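Local coordinates for protein thioesterase (Pseudomonas aeruginosa, PDB 3QY3) that adopts the hotdog fold of thioesterases and probably hydrolyses fatty acyl-CoA thioesters, at residues A[104-108]-A[109-113]. Sequence-based numbering, arbitrary orientation. Where two conformers were deposited one is given.
Sequences GRLGT and SSLVL
With chi1 of R105 at 83°, CG sits between the backbone N and the carbonyl carbon, and the side chain rises over V112 on the neighbouring strand; V112 has chi1 179°, which leaves CG2 beside its own backbone N and turned to the arginine. R105 CG packs against V112 CG2 at 3.9 Å. Beyond it the extended chain bends at its end so that one guanidinium face lies over the same methyl, which meets it 3.8 Å from the plane and offset toward the rim. The contact is apolar and uses none of the guanidinium N-H groups. On the reverse face of the hairpin, L106 and L111 form a non-hydrogen-bonded antiparallel pair, and their CD1 atoms touch at 4.2 Å. I155 of helix 149-155 packs on both leucines, while W63 of helix 51-66 also covers L111.

The backbone is joined by G104 N to V112 O (2.7 Å), V112 N to R105 O (2.9 Å) and G107 N to S110 O (2.8 Å). V112 thus faces both G104 and R105, a beta bulge that shifts the register by one residue. R105 O is gripped further: L111 CA makes a C-H...O contact with it, and a water donates to it while reaching S110 OG more loosely, at 3.3 Å. The last backbone bond closes the turn, whose corner residues are T108 and S109. S109 is tied to W136 and L111 to L134 by backbone hydrogen bonds, which align the second arm with strand 128-138. Tight turn and bulge together form the end of the beta hairpin of strands 96-106 and 110-119, part of the curved antiparallel sheet that wraps the long helix 51-66 in the hotdog fold.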
ATOM      1  N   GLY A 104      21.505  16.154  -9.519  1.00 26.22           N
ATOM      2  CA  GLY A 104      21.556  16.209 -10.971  1.00 28.46           C
ATOM      3  C   GLY A 104      21.409  17.674 -11.379  1.00 29.61           C
ATOM      4  O   GLY A 104      21.733  18.585 -10.625  1.00 27.96           O
ATOM      5  N   ARG A 105      20.904  17.885 -12.571  1.00 30.86           N
ATOM      6  CA  ARG A 105      20.850  19.236 -13.087  1.00 32.93           C
ATOM      7  C   ARG A 105      19.807  20.171 -12.425  1.00 32.85           C
ATOM      8  O   ARG A 105      18.643  19.804 -12.193  1.00 29.54           O
ATOM      9  CB  ARG A 105      20.750  19.190 -14.597  1.00 34.66           C
ATOM     10  CG  ARG A 105      19.453  18.988 -15.150  1.00 35.88           C
ATOM     11  CD  ARG A 105      19.597  18.739 -16.658  1.00 39.63           C
ATOM     12  NE  ARG A 105      18.490  17.923 -17.052  1.00 40.75           N
ATOM     13  CZ  ARG A 105      18.557  16.636 -17.345  1.00 42.13           C
ATOM     14  NH1 ARG A 105      19.714  15.979 -17.339  1.00 47.01           N
ATOM     15  NH2 ARG A 105      17.441  16.003 -17.635  1.00 45.52           N
ATOM     16  N   LEU A 106      20.274  21.385 -12.120  1.00 32.76           N
ATOM     17  CA  LEU A 106      19.478  22.370 -11.463  1.00 34.99           C
ATOM     18  C   LEU A 106      19.081  23.451 -12.463  1.00 37.29           C
ATOM     19  O   LEU A 106      19.938  24.069 -13.122  1.00 38.23           O
ATOM     20  CB  LEU A 106      20.297  22.963 -10.323  1.00 35.91           C
ATOM     21  CG  LEU A 106      19.679  24.069  -9.480  1.00 35.99           C
ATOM     22  CD1 LEU A 106      18.559  23.604  -8.631  1.00 35.36           C
ATOM     23  CD2 LEU A 106      20.840  24.713  -8.661  1.00 36.86           C
ATOM     24  N   GLY A 107      17.787  23.677 -12.579  1.00 37.76           N
ATOM     25  CA  GLY A 107      17.243  24.741 -13.403  1.00 39.82           C
ATOM     26  C   GLY A 107      16.822  25.869 -12.480  1.00 41.22           C
ATOM     27  O   GLY A 107      17.018  25.799 -11.252  1.00 42.29           O
ATOM     28  N   THR A 108      16.204  26.900 -13.034  1.00 42.09           N
ATOM     29  CA  THR A 108      15.702  27.969 -12.187  1.00 42.45           C
ATOM     30  C   THR A 108      14.621  27.489 -11.207  1.00 40.58           C
ATOM     31  O   THR A 108      14.587  27.946 -10.064  1.00 41.50           O
ATOM     32  CB  THR A 108      15.209  29.173 -13.020  1.00 44.34           C
ATOM     33  OG1 THR A 108      14.206  28.716 -13.939  1.00 48.62           O
ATOM     34  CG2 THR A 108      16.364  29.746 -13.760  1.00 44.52           C
ATOM     35  N   SER A 109      13.764  26.564 -11.645  1.00 38.94           N
ATOM     36  CA  SER A 109      12.669  26.050 -10.801  0.70 37.81           C
ATOM     37  C   SER A 109      12.541  24.515 -10.854  1.00 35.89           C
ATOM     38  O   SER A 109      11.505  23.957 -10.519  1.00 34.71           O
ATOM     39  CB  SER A 109      11.348  26.622 -11.281  0.70 39.71           C
ATOM     40  OG  SER A 109      11.162  26.286 -12.637  0.70 40.37           O
ATOM     41  N   SER A 110      13.593  23.828 -11.238  1.00 33.60           N
ATOM     42  CA  SER A 110      13.545  22.362 -11.331  1.00 32.59           C
ATOM     43  C   SER A 110      14.867  21.795 -10.900  1.00 31.03           C
ATOM     44  O   SER A 110      15.913  22.474 -10.940  1.00 29.83           O
ATOM     45  CB  SER A 110      13.203  21.931 -12.761  1.00 32.76           C
ATOM     46  OG  SER A 110      14.167  22.372 -13.696  1.00 36.65           O
ATOM     47  N   LEU A 111      14.831  20.532 -10.495  1.00 27.08           N
ATOM     48  CA  LEU A 111      16.016  19.852 -10.086  1.00 27.21           C
ATOM     49  C   LEU A 111      15.820  18.403 -10.418  1.00 25.26           C
ATOM     50  O   LEU A 111      14.766  17.842 -10.060  1.00 24.17           O
ATOM     51  CB  LEU A 111      16.218  19.973  -8.553  1.00 27.53           C
ATOM     52  CG  LEU A 111      17.302  19.074  -7.899  1.00 27.21           C
ATOM     53  CD1 LEU A 111      18.727  19.462  -8.365  1.00 30.62           C
ATOM     54  CD2 LEU A 111      17.255  19.163  -6.321  1.00 30.25           C
ATOM     55  N   VAL A 112      16.844  17.806 -10.998  1.00 25.58           N
ATOM     56  CA  VAL A 112      16.915  16.378 -11.180  1.00 24.21           C
ATOM     57  C   VAL A 112      17.652  15.783  -9.997  1.00 24.06           C
ATOM     58  O   VAL A 112      18.793  16.196  -9.669  1.00 25.49           O
ATOM     59  CB  VAL A 112      17.537  16.008 -12.536  1.00 25.21           C
ATOM     60  CG1 VAL A 112      17.618  14.440 -12.660  1.00 25.19           C
ATOM     61  CG2 VAL A 112      16.717  16.625 -13.681  1.00 25.16           C
ATOM     62  N   LEU A 113      16.966  14.903  -9.275  1.00 23.12           N
ATOM     63  CA  LEU A 113      17.591  14.161  -8.208  1.00 24.39           C
ATOM     64  C   LEU A 113      17.871  12.772  -8.702  1.00 25.46           C
ATOM     65  O   LEU A 113      16.933  12.017  -9.027  1.00 27.07           O
ATOM     66  CB  LEU A 113      16.675  14.051  -6.989  1.00 23.71           C
ATOM     67  CG  LEU A 113      16.454  15.110  -5.997  1.00 27.50           C
ATOM     68  CD1 LEU A 113      15.410  14.559  -4.887  1.00 25.65           C
ATOM     69  CD2 LEU A 113      17.850  15.539  -5.398  1.00 26.53           C
TER
HETATM   70  O   HOH W   1      16.708  20.346 -13.762  1.00 36.54           O